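PDB 2INC: toluene, o-xylene monooxygenase oxygenase subunit from Pseudomonas stutzeri, which probably forms part of the hydroxylase component of a multicomponent monooxygenase that oxidises toluene and o-xylene. Local coordinates for residues B[122-136]-B[148-162]. Residues are numbered along the deposited sequence; the frame is centred on the assembly and turned at random.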
loop_
_atom_site.group_PDB
_atom_site.type_symbol
_atom_site.label_atom_id
_atom_site.label_comp_id
_atom_site.label_asym_id
_atom_site.label_seq_id
_atom_site.Cartn_x
_atom_site.Cartn_y
_atom_site.Cartn_z
ATOM N N ARG B 122 -12.732 5.965 33.983
ATOM C CA ARG B 122 -12.866 6.727 32.742
ATOM C C ARG B 122 -12.519 8.215 33.006
ATOM O O ARG B 122 -11.932 8.892 32.146
ATOM C CB ARG B 122 -14.236 6.529 32.074
ATOM C CG ARG B 122 -15.399 7.354 32.647
ATOM C CD ARG B 122 -16.572 7.279 31.677
ATOM N NE ARG B 122 -17.738 7.994 32.236
ATOM C CZ ARG B 122 -18.692 7.393 32.908
ATOM N NH1 ARG B 122 -18.643 6.067 33.046
ATOM N NH2 ARG B 122 -19.714 8.093 33.383
ATOM N N TYR B 123 -12.857 8.713 34.199
ATOM C CA TYR B 123 -12.509 10.102 34.569
ATOM C C TYR B 123 -10.997 10.230 34.749
ATOM O O TYR B 123 -10.339 11.133 34.212
ATOM C CB TYR B 123 -13.327 10.570 35.808
ATOM C CG TYR B 123 -14.794 10.644 35.435
ATOM C CD1 TYR B 123 -15.283 11.756 34.766
ATOM C CD2 TYR B 123 -15.676 9.591 35.695
ATOM C CE1 TYR B 123 -16.594 11.833 34.363
ATOM C CE2 TYR B 123 -17.045 9.675 35.245
ATOM C CZ TYR B 123 -17.462 10.789 34.606
ATOM O OH TYR B 123 -18.774 10.938 34.121
ATOM N N LEU B 124 -10.411 9.336 35.487
ATOM C CA LEU B 124 -9.013 9.489 35.763
ATOM C C LEU B 124 -8.186 9.377 34.451
ATOM O O LEU B 124 -7.277 10.157 34.246
ATOM C CB LEU B 124 -8.576 8.445 36.776
ATOM C CG LEU B 124 -7.090 8.501 37.120
ATOM C CD1 LEU B 124 -6.573 9.950 37.465
ATOM C CD2 LEU B 124 -6.891 7.620 38.367
ATOM N N PHE B 125 -8.525 8.446 33.567
ATOM C CA PHE B 125 -7.749 8.265 32.325
ATOM C C PHE B 125 -7.946 9.450 31.402
ATOM O O PHE B 125 -6.986 9.866 30.744
ATOM C CB PHE B 125 -8.120 6.940 31.578
ATOM C CG PHE B 125 -7.752 5.676 32.329
ATOM C CD1 PHE B 125 -8.435 4.470 32.049
ATOM C CD2 PHE B 125 -6.745 5.654 33.274
ATOM C CE1 PHE B 125 -8.138 3.282 32.698
ATOM C CE2 PHE B 125 -6.430 4.467 33.959
ATOM C CZ PHE B 125 -7.121 3.271 33.666
ATOM N N HIS B 126 -9.167 10.017 31.359
ATOM C CA HIS B 126 -9.353 11.228 30.579
ATOM C C HIS B 126 -8.576 12.419 31.173
ATOM O O HIS B 126 -7.981 13.176 30.427
ATOM C CB HIS B 126 -10.825 11.607 30.421
ATOM C CG HIS B 126 -11.022 12.759 29.475
ATOM N ND1 HIS B 126 -10.747 12.667 28.128
ATOM C CD2 HIS B 126 -11.367 14.044 29.701
ATOM C CE1 HIS B 126 -10.961 13.840 27.553
ATOM N NE2 HIS B 126 -11.358 14.691 28.486
ATOM N N ALA B 127 -8.492 12.514 32.497
ATOM C CA ALA B 127 -7.684 13.561 33.145
ATOM C C ALA B 127 -6.207 13.372 32.783
ATOM O O ALA B 127 -5.510 14.345 32.564
ATOM C CB ALA B 127 -7.867 13.508 34.671
ATOM N N LEU B 128 -5.752 12.135 32.632
ATOM C CA LEU B 128 -4.374 11.918 32.182
ATOM C C LEU B 128 -4.187 12.336 30.724
ATOM O O LEU B 128 -3.100 12.848 30.339
ATOM C CB LEU B 128 -3.975 10.449 32.358
ATOM C CG LEU B 128 -3.822 9.913 33.783
ATOM C CD1 LEU B 128 -3.455 8.424 33.670
ATOM C CD2 LEU B 128 -2.761 10.693 34.524
ATOM N N GLN B 129 -5.180 12.034 29.891
ATOM C CA GLN B 129 -5.224 12.447 28.488
ATOM C C GLN B 129 -5.067 13.948 28.414
ATOM O O GLN B 129 -4.298 14.461 27.642
ATOM C CB GLN B 129 -6.580 12.035 27.917
ATOM C CG GLN B 129 -6.795 12.358 26.417
ATOM C CD GLN B 129 -8.140 11.888 25.978
ATOM O OE1 GLN B 129 -8.741 11.047 26.655
ATOM N NE2 GLN B 129 -8.660 12.456 24.863
ATOM N N MET B 130 -5.819 14.676 29.224
ATOM C CA MET B 130 -5.676 16.119 29.289
ATOM C C MET B 130 -4.303 16.573 29.781
ATOM O O MET B 130 -3.713 17.539 29.254
ATOM C CB MET B 130 -6.730 16.676 30.243
ATOM C CG MET B 130 -8.130 16.524 29.675
ATOM S SD MET B 130 -9.309 16.912 31.014
ATOM C CE MET B 130 -9.087 18.691 31.222
ATOM N N GLY B 131 -3.800 15.892 30.803
ATOM C CA GLY B 131 -2.445 16.156 31.356
ATOM C C GLY B 131 -1.368 16.044 30.328
ATOM O O GLY B 131 -0.561 16.969 30.138
ATOM N N SER B 132 -1.337 14.921 29.627
ATOM C CA SER B 132 -0.299 14.722 28.632
ATOM C C SER B 132 -0.453 15.582 27.372
ATOM O O SER B 132 0.558 15.933 26.722
ATOM C CB SER B 132 -0.148 13.215 28.268
ATOM O OG SER B 132 -1.371 12.760 27.694
ATOM N N VAL B 133 -1.684 16.001 27.045
ATOM C CA VAL B 133 -1.861 16.820 25.858
ATOM C C VAL B 133 -1.517 18.282 26.217
ATOM O O VAL B 133 -1.202 19.087 25.337
ATOM C CB VAL B 133 -3.309 16.690 25.249
ATOM C CG1 VAL B 133 -4.243 17.579 25.918
ATOM C CG2 VAL B 133 -3.296 16.853 23.701
ATOM N N TYR B 134 -1.569 18.614 27.506
ATOM C CA TYR B 134 -0.982 19.903 27.917
ATOM C C TYR B 134 0.535 19.882 27.789
ATOM O O TYR B 134 1.116 20.821 27.197
ATOM C CB TYR B 134 -1.479 20.410 29.272
ATOM C CG TYR B 134 -0.786 21.711 29.583
ATOM C CD1 TYR B 134 0.295 21.749 30.500
ATOM C CD2 TYR B 134 -1.097 22.860 28.875
ATOM C CE1 TYR B 134 0.970 22.954 30.745
ATOM C CE2 TYR B 134 -0.393 24.093 29.119
ATOM C CZ TYR B 134 0.619 24.091 30.049
ATOM O OH TYR B 134 1.304 25.293 30.263
ATOM N N ILE B 135 1.187 18.808 28.211
ATOM C CA ILE B 135 2.676 18.716 28.000
ATOM C C ILE B 135 3.031 18.910 26.521
ATOM O O ILE B 135 3.968 19.655 26.172
ATOM C CB ILE B 135 3.235 17.401 28.577
ATOM C CG1 ILE B 135 2.974 17.426 30.091
ATOM C CG2 ILE B 135 4.765 17.147 28.219
ATOM C CD1 ILE B 135 3.161 16.103 30.914
ATOM N N HIS B 136 2.292 18.229 25.650
ATOM C CA HIS B 136 2.458 18.379 24.202
ATOM C C HIS B 136 2.673 19.822 23.815
ATOM O O HIS B 136 3.628 20.138 23.114
ATOM C CB HIS B 136 1.212 17.812 23.489
ATOM C CG HIS B 136 1.145 18.135 22.033
ATOM N ND1 HIS B 136 1.126 17.162 21.063
ATOM C CD2 HIS B 136 1.121 19.320 21.380
ATOM C CE1 HIS B 136 1.050 17.737 19.872
ATOM N NE2 HIS B 136 1.056 19.046 20.039
ATOM N N ALA B 148 4.765 13.048 24.012
ATOM C CA ALA B 148 3.494 13.452 24.678
ATOM C C ALA B 148 2.238 13.241 23.785
ATOM O O ALA B 148 1.132 12.874 24.295
ATOM C CB ALA B 148 3.596 14.971 25.193
ATOM N N THR B 149 2.397 13.477 22.473
ATOM C CA THR B 149 1.367 13.188 21.463
ATOM C C THR B 149 0.963 11.723 21.532
ATOM O O THR B 149 -0.185 11.431 21.696
ATOM C CB THR B 149 1.851 13.518 19.992
ATOM O OG1 THR B 149 2.272 14.920 19.924
ATOM C CG2 THR B 149 0.644 13.285 18.964
ATOM N N TYR B 150 1.926 10.809 21.431
ATOM C CA TYR B 150 1.586 9.368 21.385
ATOM C C TYR B 150 1.102 8.887 22.765
ATOM O O TYR B 150 0.244 8.027 22.862
ATOM C CB TYR B 150 2.769 8.533 20.836
ATOM C CG TYR B 150 3.204 9.074 19.473
ATOM C CD1 TYR B 150 4.555 9.317 19.206
ATOM C CD2 TYR B 150 2.256 9.417 18.501
ATOM C CE1 TYR B 150 4.955 9.844 17.970
ATOM C CE2 TYR B 150 2.662 10.003 17.237
ATOM C CZ TYR B 150 4.034 10.184 17.001
ATOM O OH TYR B 150 4.477 10.763 15.785
ATOM N N GLU B 151 1.559 9.538 23.824
ATOM C CA GLU B 151 1.118 9.166 25.165
ATOM C C GLU B 151 -0.333 9.623 25.340
ATOM O O GLU B 151 -1.150 8.958 25.957
ATOM C CB GLU B 151 2.060 9.821 26.186
ATOM C CG GLU B 151 1.539 9.778 27.659
ATOM C CD GLU B 151 2.520 10.444 28.640
ATOM O OE1 GLU B 151 3.737 10.302 28.437
ATOM O OE2 GLU B 151 2.042 11.044 29.627
ATOM N N THR B 152 -0.646 10.775 24.804
ATOM C CA THR B 152 -2.046 11.272 24.875
ATOM C C THR B 152 -2.985 10.274 24.187
ATOM O O THR B 152 -4.089 9.972 24.698
ATOM C CB THR B 152 -2.169 12.671 24.252
ATOM O OG1 THR B 152 -1.311 13.552 25.007
ATOM C CG2 THR B 152 -3.575 13.193 24.398
ATOM N N ALA B 153 -2.571 9.837 22.991
ATOM C CA ALA B 153 -3.341 8.848 22.228
ATOM C C ALA B 153 -3.513 7.591 23.063
ATOM O O ALA B 153 -4.583 6.986 23.063
ATOM C CB ALA B 153 -2.654 8.559 20.911
ATOM N N ASP B 154 -2.440 7.128 23.714
ATOM C CA ASP B 154 -2.579 5.973 24.637
ATOM C C ASP B 154 -3.555 6.215 25.766
ATOM O O ASP B 154 -4.301 5.305 26.133
ATOM C CB ASP B 154 -1.237 5.607 25.250
ATOM C CG ASP B 154 -0.239 5.117 24.214
ATOM O OD1 ASP B 154 0.982 5.160 24.526
ATOM O OD2 ASP B 154 -0.633 4.696 23.083
ATOM N N HIS B 155 -3.561 7.398 26.374
ATOM C CA HIS B 155 -4.485 7.592 27.480
ATOM C C HIS B 155 -5.904 7.589 26.921
ATOM O O HIS B 155 -6.821 7.119 27.589
ATOM C CB HIS B 155 -4.264 8.963 28.183
ATOM C CG HIS B 155 -2.941 9.100 28.930
ATOM N ND1 HIS B 155 -2.350 8.090 29.664
ATOM C CD2 HIS B 155 -2.119 10.160 29.048
ATOM C CE1 HIS B 155 -1.225 8.521 30.198
ATOM N NE2 HIS B 155 -1.066 9.780 29.850
ATOM N N LEU B 156 -6.078 8.075 25.699
ATOM C CA LEU B 156 -7.423 8.000 25.053
ATOM C C LEU B 156 -7.831 6.534 24.784
ATOM O O LEU B 156 -8.985 6.133 24.951
ATOM C CB LEU B 156 -7.410 8.773 23.735
ATOM C CG LEU B 156 -8.705 8.705 22.851
ATOM C CD1 LEU B 156 -9.948 8.992 23.714
ATOM C CD2 LEU B 156 -8.689 9.592 21.602
ATOM N N ARG B 157 -6.841 5.737 24.420
ATOM C CA ARG B 157 -7.048 4.308 24.208
ATOM C C ARG B 157 -7.537 3.689 25.521
ATOM O O ARG B 157 -8.490 2.900 25.515
ATOM C CB ARG B 157 -5.700 3.704 23.833
ATOM C CG ARG B 157 -5.793 2.217 23.497
ATOM C CD ARG B 157 -4.446 1.618 23.510
ATOM N NE ARG B 157 -4.536 0.170 23.190
ATOM C CZ ARG B 157 -3.704 -0.779 23.636
ATOM N NH1 ARG B 157 -3.920 -2.056 23.289
ATOM N NH2 ARG B 157 -2.670 -0.498 24.413
ATOM N N TRP B 158 -6.927 4.051 26.661
ATOM C CA TRP B 158 -7.354 3.420 27.922
ATOM C C TRP B 158 -8.773 3.850 28.288
ATOM O O TRP B 158 -9.625 3.029 28.705
ATOM C CB TRP B 158 -6.417 3.770 29.080
ATOM C CG TRP B 158 -5.028 3.460 28.932
ATOM C CD1 TRP B 158 -4.433 2.715 27.950
ATOM C CD2 TRP B 158 -3.987 3.842 29.838
ATOM N NE1 TRP B 158 -3.065 2.632 28.190
ATOM C CE2 TRP B 158 -2.776 3.350 29.321
ATOM C CE3 TRP B 158 -3.946 4.633 31.018
ATOM C CZ2 TRP B 158 -1.560 3.555 29.949
ATOM C CZ3 TRP B 158 -2.720 4.850 31.637
ATOM C CH2 TRP B 158 -1.537 4.308 31.099
ATOM N N LEU B 159 -9.057 5.144 28.146
ATOM C CA LEU B 159 -10.418 5.632 28.335
ATOM C C LEU B 159 -11.387 4.827 27.457
ATOM O O LEU B 159 -12.460 4.430 27.929
ATOM C CB LEU B 159 -10.533 7.132 28.016
ATOM C CG LEU B 159 -11.874 7.812 27.690
ATOM C CD1 LEU B 159 -12.761 7.801 28.909
ATOM C CD2 LEU B 159 -11.589 9.238 27.288
ATOM N N THR B 160 -11.001 4.573 26.202
ATOM C CA THR B 160 -11.907 3.931 25.249
ATOM C C THR B 160 -12.203 2.467 25.665
ATOM O O THR B 160 -13.372 2.026 25.631
ATOM C CB THR B 160 -11.346 4.090 23.831
ATOM O OG1 THR B 160 -11.216 5.505 23.532
ATOM C CG2 THR B 160 -12.210 3.404 22.791
ATOM N N HIS B 161 -11.180 1.731 26.085
ATOM C CA HIS B 161 -11.369 0.361 26.605
ATOM C C HIS B 161 -12.349 0.413 27.763
ATOM O O HIS B 161 -13.250 -0.439 27.893
ATOM C CB HIS B 161 -10.083 -0.235 27.232
ATOM C CG HIS B 161 -8.917 -0.420 26.307
ATOM N ND1 HIS B 161 -9.044 -0.737 24.963
ATOM C CD2 HIS B 161 -7.582 -0.447 26.577
ATOM C CE1 HIS B 161 -7.838 -0.935 24.447
ATOM N NE2 HIS B 161 -6.938 -0.761 25.403
ATOM N N THR B 162 -12.136 1.359 28.677
ATOM C CA THR B 162 -12.942 1.461 29.886
ATOM C C THR B 162 -14.401 1.798 29.512
ATOM O O THR B 162 -15.322 1.202 30.023
ATOM C CB THR B 162 -12.388 2.594 30.832
ATOM O OG1 THR B 162 -10.990 2.373 31.027
ATOM C CG2 THR B 162 -13.067 2.507 32.180
#
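Leu-128 lays its CB almost straight over the centre of the His-155 imidazole, 3.7 Å from the ring centroid, while Ser-132 OG meets the edge of the same ring at CD2. The Ser-132 side chain sits in a hole formed by Ala-148, Glu-151, Thr-152 and His-155; Ser-132 OG is 2.8 Å from Thr-152 OG1, and Thr-152 OG1 itself donates to Ala-148 O. His-155 NE2 makes a weak bond to Glu-151, whose carboxylate is held more firmly by Asn-216; ND1 is buried without a partner. With an alanine at His-155, the CB of Leu-128 would probably face a gap where the ring lay, and Glu-151 OE2 would lose its weak partner. Further along, the edge of the Trp-158 indole is turned toward the face of Phe-125 in a T-shaped stack, with centroids 5.3 Å apart and planes at 73°. Thr-162 OG1 approaches the Phe-125 rim in plane, 3.4 Å from CE1.

The end at His-136 is close-packed from small groups: the Ala-148 methyl sits against the backbone of Ser-132 and His-136, and His-136 ND1 bonds weakly to Thr-149 OG1, a hydroxyl also bonded to Thr-145. Looser is the touch of Leu-128 CD1 on Trp-158 CZ3, at 4.2 Å. No side faces solvent; the Gln-129 flank meets another protein chain, where NE2 bonds to a polar side chain. With CG anti to the backbone N (chi1 -178°) and the chain extended, the amide runs past Leu-156, and Gln-129 OE1 comes within 3.4 Å of Leu-159 CD2 while accepting a weak bond from His-126 ND1. Leu-159 in turn sits as a knob among Arg-122, Phe-125, His-126 and Gln-129.

The segments run antiparallel at 167°. Such knobs-into-holes pairing of consecutive long helices is characteristic of the helical bundle of the ferritin-like fold, to which this hydroxylase family belongs.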